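Bluetongue virus COAT protein VP7 (Bluetongue virus, PDB 1BVP) forms trimeric capsomers that coat the VP3 scaffold of the bluetongue virus core and probably takes part in binding a host cell-surface receptor. Local coordinates at residues A122-G127 against Y250-K255; I267-S272 against L312-A317; D2-R7 against G92-P97. All blocks are in the same frame, centred on the assembly; numbering follows the deposited sequence.

Contact 1 (A122-G127 against Y250-K255); sequences ARQPYG and YISMDK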
loop_
_atom_site.group_PDB
_atom_site.type_symbol
_atom_site.label_atom_id
_atom_site.label_comp_id
_atom_site.label_asym_id
_atom_site.label_seq_id
_atom_site.Cartn_x
_atom_site.Cartn_y
_atom_site.Cartn_z
ATOM N N ALA A 122 -9.001 7.956 -7.932
ATOM C CA ALA A 122 -8.168 6.932 -7.327
ATOM C C ALA A 122 -8.164 5.621 -8.138
ATOM O O ALA A 122 -9.231 5.208 -8.626
ATOM C CB ALA A 122 -8.699 6.643 -5.970
ATOM N N ARG A 123 -6.989 4.979 -8.266
ATOM C CA ARG A 123 -6.850 3.671 -8.937
ATOM C C ARG A 123 -7.704 2.683 -8.152
ATOM O O ARG A 123 -7.454 2.479 -6.960
ATOM C CB ARG A 123 -5.446 3.092 -8.823
ATOM C CG ARG A 123 -4.493 3.340 -9.936
ATOM C CD ARG A 123 -3.156 2.618 -9.610
ATOM N NE ARG A 123 -2.045 2.832 -10.564
ATOM C CZ ARG A 123 -1.701 4.001 -11.110
ATOM N NH1 ARG A 123 -2.364 5.136 -10.852
ATOM N NH2 ARG A 123 -0.618 4.057 -11.855
ATOM N N GLN A 124 -8.702 2.078 -8.804
ATOM C CA GLN A 124 -9.567 1.080 -8.172
ATOM C C GLN A 124 -8.804 -0.256 -8.104
ATOM O O GLN A 124 -7.933 -0.531 -8.923
ATOM C CB GLN A 124 -10.862 0.992 -8.928
ATOM C CG GLN A 124 -11.490 2.347 -9.016
ATOM C CD GLN A 124 -11.893 2.839 -7.657
ATOM O OE1 GLN A 124 -12.532 2.114 -6.889
ATOM N NE2 GLN A 124 -11.497 4.056 -7.331
ATOM N N PRO A 125 -9.100 -1.077 -7.090
ATOM C CA PRO A 125 -8.480 -2.385 -6.802
ATOM C C PRO A 125 -8.683 -3.619 -7.657
ATOM O O PRO A 125 -7.769 -4.453 -7.775
ATOM C CB PRO A 125 -8.935 -2.666 -5.365
ATOM C CG PRO A 125 -10.327 -2.029 -5.329
ATOM C CD PRO A 125 -10.179 -0.746 -6.125
ATOM N N TYR A 126 -9.900 -3.796 -8.167
ATOM C CA TYR A 126 -10.198 -4.981 -8.936
ATOM C C TYR A 126 -10.297 -4.799 -10.433
ATOM O O TYR A 126 -10.188 -3.680 -10.936
ATOM C CB TYR A 126 -11.458 -5.596 -8.401
ATOM C CG TYR A 126 -11.446 -5.696 -6.907
ATOM C CD1 TYR A 126 -10.380 -6.330 -6.213
ATOM C CD2 TYR A 126 -12.521 -5.181 -6.174
ATOM C CE1 TYR A 126 -10.411 -6.447 -4.793
ATOM C CE2 TYR A 126 -12.577 -5.283 -4.771
ATOM C CZ TYR A 126 -11.536 -5.912 -4.082
ATOM O OH TYR A 126 -11.701 -5.984 -2.709
ATOM N N GLY A 127 -10.477 -5.920 -11.134
ATOM C CA GLY A 127 -10.569 -5.897 -12.579
ATOM C C GLY A 127 -11.770 -5.096 -13.035
ATOM O O GLY A 127 -12.855 -5.151 -12.417
ATOM N N TYR A 250 -7.964 1.384 -13.860
ATOM C CA TYR A 250 -8.826 2.526 -14.143
ATOM C C TYR A 250 -8.965 3.380 -12.873
ATOM O O TYR A 250 -8.646 2.902 -11.776
ATOM C CB TYR A 250 -10.211 2.069 -14.622
ATOM C CG TYR A 250 -11.060 1.336 -13.592
ATOM C CD1 TYR A 250 -10.754 0.025 -13.211
ATOM C CD2 TYR A 250 -12.201 1.937 -13.037
ATOM C CE1 TYR A 250 -11.577 -0.679 -12.298
ATOM C CE2 TYR A 250 -13.034 1.244 -12.133
ATOM C CZ TYR A 250 -12.715 -0.059 -11.784
ATOM O OH TYR A 250 -13.583 -0.800 -11.016
ATOM N N ILE A 251 -9.415 4.631 -13.018
ATOM C CA ILE A 251 -9.596 5.506 -11.862
ATOM C C ILE A 251 -11.031 6.022 -11.761
ATOM O O ILE A 251 -11.655 6.357 -12.762
ATOM C CB ILE A 251 -8.638 6.739 -11.845
ATOM C CG1 ILE A 251 -8.981 7.672 -12.991
ATOM C CG2 ILE A 251 -7.150 6.325 -11.840
ATOM C CD1 ILE A 251 -7.961 8.723 -13.186
ATOM N N SER A 252 -11.567 6.050 -10.550
ATOM C CA SER A 252 -12.898 6.573 -10.357
ATOM C C SER A 252 -12.903 7.342 -9.030
ATOM O O SER A 252 -11.849 7.496 -8.411
ATOM C CB SER A 252 -13.915 5.443 -10.372
ATOM O OG SER A 252 -13.886 4.698 -9.182
ATOM N N MET A 253 -14.061 7.890 -8.658
ATOM C CA MET A 253 -14.207 8.616 -7.404
ATOM C C MET A 253 -14.749 7.757 -6.254
ATOM O O MET A 253 -15.331 8.258 -5.294
ATOM C CB MET A 253 -15.001 9.909 -7.594
ATOM C CG MET A 253 -14.125 10.921 -8.316
ATOM S SD MET A 253 -14.780 12.584 -8.481
ATOM C CE MET A 253 -16.387 12.110 -8.381
ATOM N N ASP A 254 -14.550 6.448 -6.344
ATOM C CA ASP A 254 -14.974 5.590 -5.259
ATOM C C ASP A 254 -13.744 5.555 -4.347
ATOM O O ASP A 254 -12.605 5.602 -4.821
ATOM C CB ASP A 254 -15.326 4.182 -5.747
ATOM C CG ASP A 254 -16.559 4.151 -6.615
ATOM O OD1 ASP A 254 -17.612 4.718 -6.236
ATOM O OD2 ASP A 254 -16.459 3.556 -7.702
ATOM N N LYS A 255 -13.975 5.548 -3.042
ATOM C CA LYS A 255 -12.885 5.559 -2.096
ATOM C C LYS A 255 -12.204 4.223 -2.042
ATOM O O LYS A 255 -12.870 3.177 -2.157
ATOM C CB LYS A 255 -13.377 5.943 -0.695
ATOM C CG LYS A 255 -13.837 7.399 -0.493
ATOM C CD LYS A 255 -12.722 8.400 -0.695
ATOM C CE LYS A 255 -13.067 9.773 -0.096
ATOM N NZ LYS A 255 -14.370 10.335 -0.515
#
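Ala-122 and Ser-252 form an antiparallel hydrogen-bonded pair where the chain enters and leaves the beta domain of VP7, part of an antiparallel beta ladder in which 122-123 adds to the end of strand 241-252. Ala-122 N donates a hydrogen bond to Ser-252 O at 2.9 Å, and Ser-252 N donates one to Ala-122 O. The next pair, Arg-123 with Ile-251, is non-hydrogen-bonded; beyond it Gln-124 N closes on Tyr-250 O at 3.1 Å. The tight part centres on Gln-124. Its CB lies over one face of the Tyr-250 ring, 3.9 Å from the centroid, a CH-pi contact, while Tyr-126 O meets the ring edge at CE1. The looser side begins at the exposed Pro-125; the end of Tyr-126 leads away from 250-255 to the third subunit, where its OH is hydrogen-bonded to Arg-123. Asp-254 takes the Ser-252 hydroxyl on OD2 and forms a salt bridge through OD1 with Arg-341 of the second subunit. A bend at chi2 (-65°) lets the Gln-124 amide bridge both segments: NE2 donates to Asp-254 O at 3.1 Å and to Ala-122 O at 2.9 Å, reaching the latter from the face opposite Ser-252 N.

Contact 2 (I267-S272 against L312-A317); sequences IFNVYS and LLSTLA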
loop_
_atom_site.group_PDB
_atom_site.type_symbol
_atom_site.label_atom_id
_atom_site.label_comp_id
_atom_site.label_asym_id
_atom_site.label_seq_id
_atom_site.Cartn_x
_atom_site.Cartn_y
_atom_site.Cartn_z
ATOM N N ILE A 267 -6.670 -0.702 10.015
ATOM C CA ILE A 267 -7.715 -1.708 9.956
ATOM C C ILE A 267 -7.164 -3.037 10.476
ATOM O O ILE A 267 -7.794 -3.703 11.303
ATOM C CB ILE A 267 -8.223 -1.884 8.512
ATOM C CG1 ILE A 267 -9.125 -0.704 8.166
ATOM C CG2 ILE A 267 -9.057 -3.178 8.408
ATOM C CD1 ILE A 267 -9.402 -0.530 6.749
ATOM N N PHE A 268 -5.978 -3.416 10.019
ATOM C CA PHE A 268 -5.364 -4.665 10.481
ATOM C C PHE A 268 -5.195 -4.701 12.004
ATOM O O PHE A 268 -5.416 -5.726 12.643
ATOM C CB PHE A 268 -3.999 -4.886 9.823
ATOM C CG PHE A 268 -3.279 -6.092 10.350
ATOM C CD1 PHE A 268 -3.749 -7.371 10.088
ATOM C CD2 PHE A 268 -2.150 -5.956 11.158
ATOM C CE1 PHE A 268 -3.101 -8.499 10.628
ATOM C CE2 PHE A 268 -1.500 -7.071 11.702
ATOM C CZ PHE A 268 -1.983 -8.347 11.434
ATOM N N ASN A 269 -4.717 -3.592 12.552
ATOM C CA ASN A 269 -4.510 -3.465 13.978
ATOM C C ASN A 269 -5.817 -3.659 14.744
ATOM O O ASN A 269 -5.842 -4.368 15.735
ATOM C CB ASN A 269 -3.917 -2.092 14.293
ATOM C CG ASN A 269 -3.450 -1.976 15.747
ATOM O OD1 ASN A 269 -3.659 -0.949 16.401
ATOM N ND2 ASN A 269 -2.835 -3.040 16.262
ATOM N N VAL A 270 -6.889 -3.008 14.298
ATOM C CA VAL A 270 -8.219 -3.112 14.927
ATOM C C VAL A 270 -8.771 -4.540 14.922
ATOM O O VAL A 270 -9.343 -4.993 15.905
ATOM C CB VAL A 270 -9.255 -2.252 14.167
ATOM C CG1 VAL A 270 -10.655 -2.573 14.638
ATOM C CG2 VAL A 270 -8.922 -0.763 14.277
ATOM N N TYR A 271 -8.627 -5.246 13.803
ATOM C CA TYR A 271 -9.167 -6.598 13.709
ATOM C C TYR A 271 -8.291 -7.710 14.231
ATOM O O TYR A 271 -8.687 -8.863 14.201
ATOM C CB TYR A 271 -9.673 -6.889 12.302
ATOM C CG TYR A 271 -10.905 -6.085 11.925
ATOM C CD1 TYR A 271 -12.161 -6.442 12.396
ATOM C CD2 TYR A 271 -10.811 -4.942 11.125
ATOM C CE1 TYR A 271 -13.311 -5.680 12.093
ATOM C CE2 TYR A 271 -11.958 -4.171 10.814
ATOM C CZ TYR A 271 -13.194 -4.557 11.306
ATOM O OH TYR A 271 -14.320 -3.819 10.999
ATOM N N SER A 272 -7.105 -7.382 14.720
ATOM C CA SER A 272 -6.252 -8.407 15.305
ATOM C C SER A 272 -6.922 -8.908 16.570
ATOM O O SER A 272 -7.706 -8.202 17.249
ATOM C CB SER A 272 -4.881 -7.876 15.635
ATOM O OG SER A 272 -4.216 -7.639 14.432
ATOM N N LEU A 312 -9.566 5.786 15.763
ATOM C CA LEU A 312 -9.726 5.851 17.199
ATOM C C LEU A 312 -9.583 4.446 17.844
ATOM O O LEU A 312 -8.859 4.263 18.844
ATOM C CB LEU A 312 -11.078 6.502 17.500
ATOM C CG LEU A 312 -11.203 7.973 17.975
ATOM C CD1 LEU A 312 -10.096 8.837 17.518
ATOM C CD2 LEU A 312 -12.531 8.544 17.552
ATOM N N LEU A 313 -10.208 3.437 17.245
ATOM C CA LEU A 313 -10.106 2.078 17.783
ATOM C C LEU A 313 -8.691 1.520 17.674
ATOM O O LEU A 313 -8.252 0.799 18.551
ATOM C CB LEU A 313 -11.055 1.159 17.058
ATOM C CG LEU A 313 -12.131 0.471 17.867
ATOM C CD1 LEU A 313 -12.720 -0.568 16.942
ATOM C CD2 LEU A 313 -11.587 -0.190 19.127
ATOM N N SER A 314 -7.979 1.844 16.598
ATOM C CA SER A 314 -6.609 1.378 16.405
ATOM C C SER A 314 -5.711 1.913 17.516
ATOM O O SER A 314 -4.905 1.174 18.103
ATOM C CB SER A 314 -6.089 1.829 15.044
ATOM O OG SER A 314 -4.837 1.216 14.810
ATOM N N THR A 315 -5.856 3.203 17.812
ATOM C CA THR A 315 -5.109 3.811 18.893
ATOM C C THR A 315 -5.500 3.140 20.222
ATOM O O THR A 315 -4.625 2.764 21.015
ATOM C CB THR A 315 -5.391 5.308 18.961
ATOM O OG1 THR A 315 -5.096 5.883 17.691
ATOM C CG2 THR A 315 -4.503 5.988 20.008
ATOM N N LEU A 316 -6.796 2.953 20.467
ATOM C CA LEU A 316 -7.211 2.294 21.705
ATOM C C LEU A 316 -6.585 0.903 21.823
ATOM O O LEU A 316 -6.250 0.460 22.934
ATOM C CB LEU A 316 -8.724 2.202 21.808
ATOM C CG LEU A 316 -9.309 1.614 23.096
ATOM C CD1 LEU A 316 -9.087 2.580 24.239
ATOM C CD2 LEU A 316 -10.826 1.396 22.925
ATOM N N ALA A 317 -6.361 0.236 20.690
ATOM C CA ALA A 317 -5.743 -1.101 20.718
ATOM C C ALA A 317 -4.320 -0.970 21.197
ATOM O O ALA A 317 -3.824 -1.829 21.940
ATOM C CB ALA A 317 -5.769 -1.741 19.382
#
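Val-270 and Ser-314 bring two helices of the all-helical domain together, their CA atoms 5.0 Å apart. This is a crossed helix-helix packing: the axes of 267-271 and 312-317 approach to 8.4 Å, with N-to-C directions 57° apart. The small side chains of Ser-314 and Ala-317 lie at the crossing, consistent with the close approach. Val-270 supplies the apolar half. With CG1 anti to the backbone N (chi1 169°), its two methyls divide the work: CG1 meets Leu-313 CD1 at 3.7 Å, the two side chains crossing at about a right angle, while CG2 rests against the backbone of the facing helix, 3.6 Å from Ser-314 N. The preceding residue, Asn-269, points its CB toward the other helix and sets its buried amide beside Ser-314 and Ala-317. The Ser-314 hydroxyl is hydrogen-bonded to Glu-266 OE1, one residue ahead of 267-272, which gives this buried polar group a partner on the first helix. Helix 276-286 covers one flank through Trp-278, which touches Leu-313 and Ala-317; Arg-111 of the third subunit packs on Asn-269 and Ser-314, so the crossing lies next to a trimer interface. Asn-269 CB lies 3.5 Å from Ser-314 OG.

Contact 3 (D2-R7 against G92-P97); sequences DTIAAR and GVLATP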
loop_
_atom_site.group_PDB
_atom_site.type_symbol
_atom_site.label_atom_id
_atom_site.label_comp_id
_atom_site.label_asym_id
_atom_site.label_seq_id
_atom_site.Cartn_x
_atom_site.Cartn_y
_atom_site.Cartn_z
ATOM N N ASP A 2 -14.310 18.228 15.745
ATOM C CA ASP A 2 -13.069 17.725 15.232
ATOM C C ASP A 2 -12.060 17.846 16.380
ATOM O O ASP A 2 -11.236 16.954 16.608
ATOM C CB ASP A 2 -12.651 18.517 14.008
ATOM C CG ASP A 2 -13.099 17.851 12.681
ATOM O OD1 ASP A 2 -13.697 16.740 12.687
ATOM O OD2 ASP A 2 -12.825 18.452 11.616
ATOM N N THR A 3 -12.198 18.919 17.160
ATOM C CA THR A 3 -11.351 19.180 18.336
ATOM C C THR A 3 -11.568 18.101 19.384
ATOM O O THR A 3 -10.623 17.657 20.042
ATOM C CB THR A 3 -11.676 20.531 18.942
ATOM O OG1 THR A 3 -13.065 20.790 18.725
ATOM C CG2 THR A 3 -10.868 21.627 18.261
ATOM N N ILE A 4 -12.814 17.678 19.545
ATOM C CA ILE A 4 -13.109 16.604 20.483
ATOM C C ILE A 4 -12.298 15.362 20.097
ATOM O O ILE A 4 -11.613 14.765 20.940
ATOM C CB ILE A 4 -14.609 16.283 20.465
ATOM C CG1 ILE A 4 -15.359 17.548 20.866
ATOM C CG2 ILE A 4 -14.949 15.076 21.355
ATOM C CD1 ILE A 4 -16.692 17.270 21.399
ATOM N N ALA A 5 -12.313 15.011 18.816
ATOM C CA ALA A 5 -11.579 13.827 18.384
ATOM C C ALA A 5 -10.074 14.015 18.562
ATOM O O ALA A 5 -9.386 13.100 19.054
ATOM C CB ALA A 5 -11.922 13.481 16.966
ATOM N N ALA A 6 -9.575 15.199 18.196
ATOM C CA ALA A 6 -8.153 15.547 18.346
ATOM C C ALA A 6 -7.706 15.398 19.833
ATOM O O ALA A 6 -6.607 14.864 20.131
ATOM C CB ALA A 6 -7.911 16.953 17.822
ATOM N N ARG A 7 -8.589 15.779 20.767
ATOM C CA ARG A 7 -8.287 15.616 22.193
ATOM C C ARG A 7 -8.246 14.171 22.645
ATOM O O ARG A 7 -7.284 13.759 23.332
ATOM C CB ARG A 7 -9.239 16.405 23.069
ATOM C CG ARG A 7 -9.001 17.877 22.908
ATOM C CD ARG A 7 -9.969 18.680 23.723
ATOM N NE ARG A 7 -9.784 20.101 23.447
ATOM C CZ ARG A 7 -10.741 20.894 22.978
ATOM N NH1 ARG A 7 -11.943 20.401 22.747
ATOM N NH2 ARG A 7 -10.490 22.165 22.701
ATOM N N GLY A 92 -18.303 16.118 27.855
ATOM C CA GLY A 92 -18.070 17.419 28.465
ATOM C C GLY A 92 -16.588 17.588 28.751
ATOM O O GLY A 92 -16.032 18.667 28.626
ATOM N N VAL A 93 -15.942 16.517 29.164
ATOM C CA VAL A 93 -14.520 16.572 29.399
ATOM C C VAL A 93 -13.803 16.940 28.095
ATOM O O VAL A 93 -13.010 17.872 28.039
ATOM C CB VAL A 93 -14.012 15.206 29.821
ATOM C CG1 VAL A 93 -12.510 15.237 29.918
ATOM C CG2 VAL A 93 -14.701 14.764 31.133
ATOM N N LEU A 94 -14.096 16.200 27.037
ATOM C CA LEU A 94 -13.464 16.426 25.742
ATOM C C LEU A 94 -13.775 17.769 25.071
ATOM O O LEU A 94 -13.047 18.197 24.163
ATOM C CB LEU A 94 -13.830 15.296 24.806
ATOM C CG LEU A 94 -12.917 14.113 24.550
ATOM C CD1 LEU A 94 -11.806 13.997 25.535
ATOM C CD2 LEU A 94 -13.784 12.897 24.540
ATOM N N ALA A 95 -14.864 18.422 25.472
ATOM C CA ALA A 95 -15.206 19.725 24.884
ATOM C C ALA A 95 -14.596 20.905 25.655
ATOM O O ALA A 95 -14.874 22.044 25.333
ATOM C CB ALA A 95 -16.720 19.885 24.780
ATOM N N THR A 96 -13.795 20.619 26.685
ATOM C CA THR A 96 -13.139 21.632 27.531
ATOM C C THR A 96 -11.954 22.217 26.761
ATOM O O THR A 96 -10.928 21.554 26.596
ATOM C CB THR A 96 -12.568 20.976 28.844
ATOM O OG1 THR A 96 -13.631 20.405 29.616
ATOM C CG2 THR A 96 -11.804 21.988 29.702
ATOM N N PRO A 97 -12.025 23.502 26.400
ATOM C CA PRO A 97 -10.944 24.156 25.652
ATOM C C PRO A 97 -9.601 24.216 26.323
ATOM O O PRO A 97 -8.614 24.552 25.698
ATOM C CB PRO A 97 -11.500 25.551 25.361
ATOM C CG PRO A 97 -12.469 25.766 26.452
ATOM C CD PRO A 97 -13.142 24.430 26.631
#
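Arg-7 leaves its helix with CG anti to the carbonyl carbon (chi1 -69°) and then runs extended from CG to NE, which carries the guanidinium to the end of the short helix that includes Leu-94. One turn earlier, Ile-4 has CG2 anti to the backbone N, and this branch presses on Leu-94 CB at 3.6 Å; the two side chains cross at about a right angle. Ile-4 CD1 extends the apolar patch to Ala-95 CB, more loosely, at 4.3 Å. The polar grip belongs to Arg-7: NH1 donates to Leu-94 O at 2.8 Å from within the carbonyl plane, while that oxygen lies 22° out of the guanidinium plane. Thr-96 O stands over one face of the same group, 3.7 Å from CZ, and NH2 reaches to within 3.6 Å of Pro-97 CA. Because NE is also bonded to Ile-99 O, the buried side chain links the carbonyl of the last helical residue, Leu-94, to that of Ile-99 in the following loop, and ties both to helix 2-15. Leu-94 packs on helix 55-73 through Met-68 and Ser-71, Ala-5 and Ala-6 face Ile-109 of helix 103-116, and Ile-23 of the second subunit packs on Arg-7.

Overall arrangement
The three contacts lie in series along the chain and do not touch one another. Contacts 2 and 3 belong to the helical domain and are buried, their centres 21 Å apart; helix 2-15, which carries contact 3, also packs on helix 304-323 of contact 2. Contact 1 is partly buried and stands at the junction with the beta domain, helix 263-271 of contact 2 being the next element after strand 241-252. Chemistry follows place: backbone ladder bonds and an amide hold contact 1; contact 2 combines methyl packing with a buried Ser-314 hydroxyl bonded to Glu-266; in contact 3 a buried arginine binds a carbonyl at the end of helix 90-94, beside apolar packing of Ile-4. Each lies close to a neighbouring subunit of the trimer.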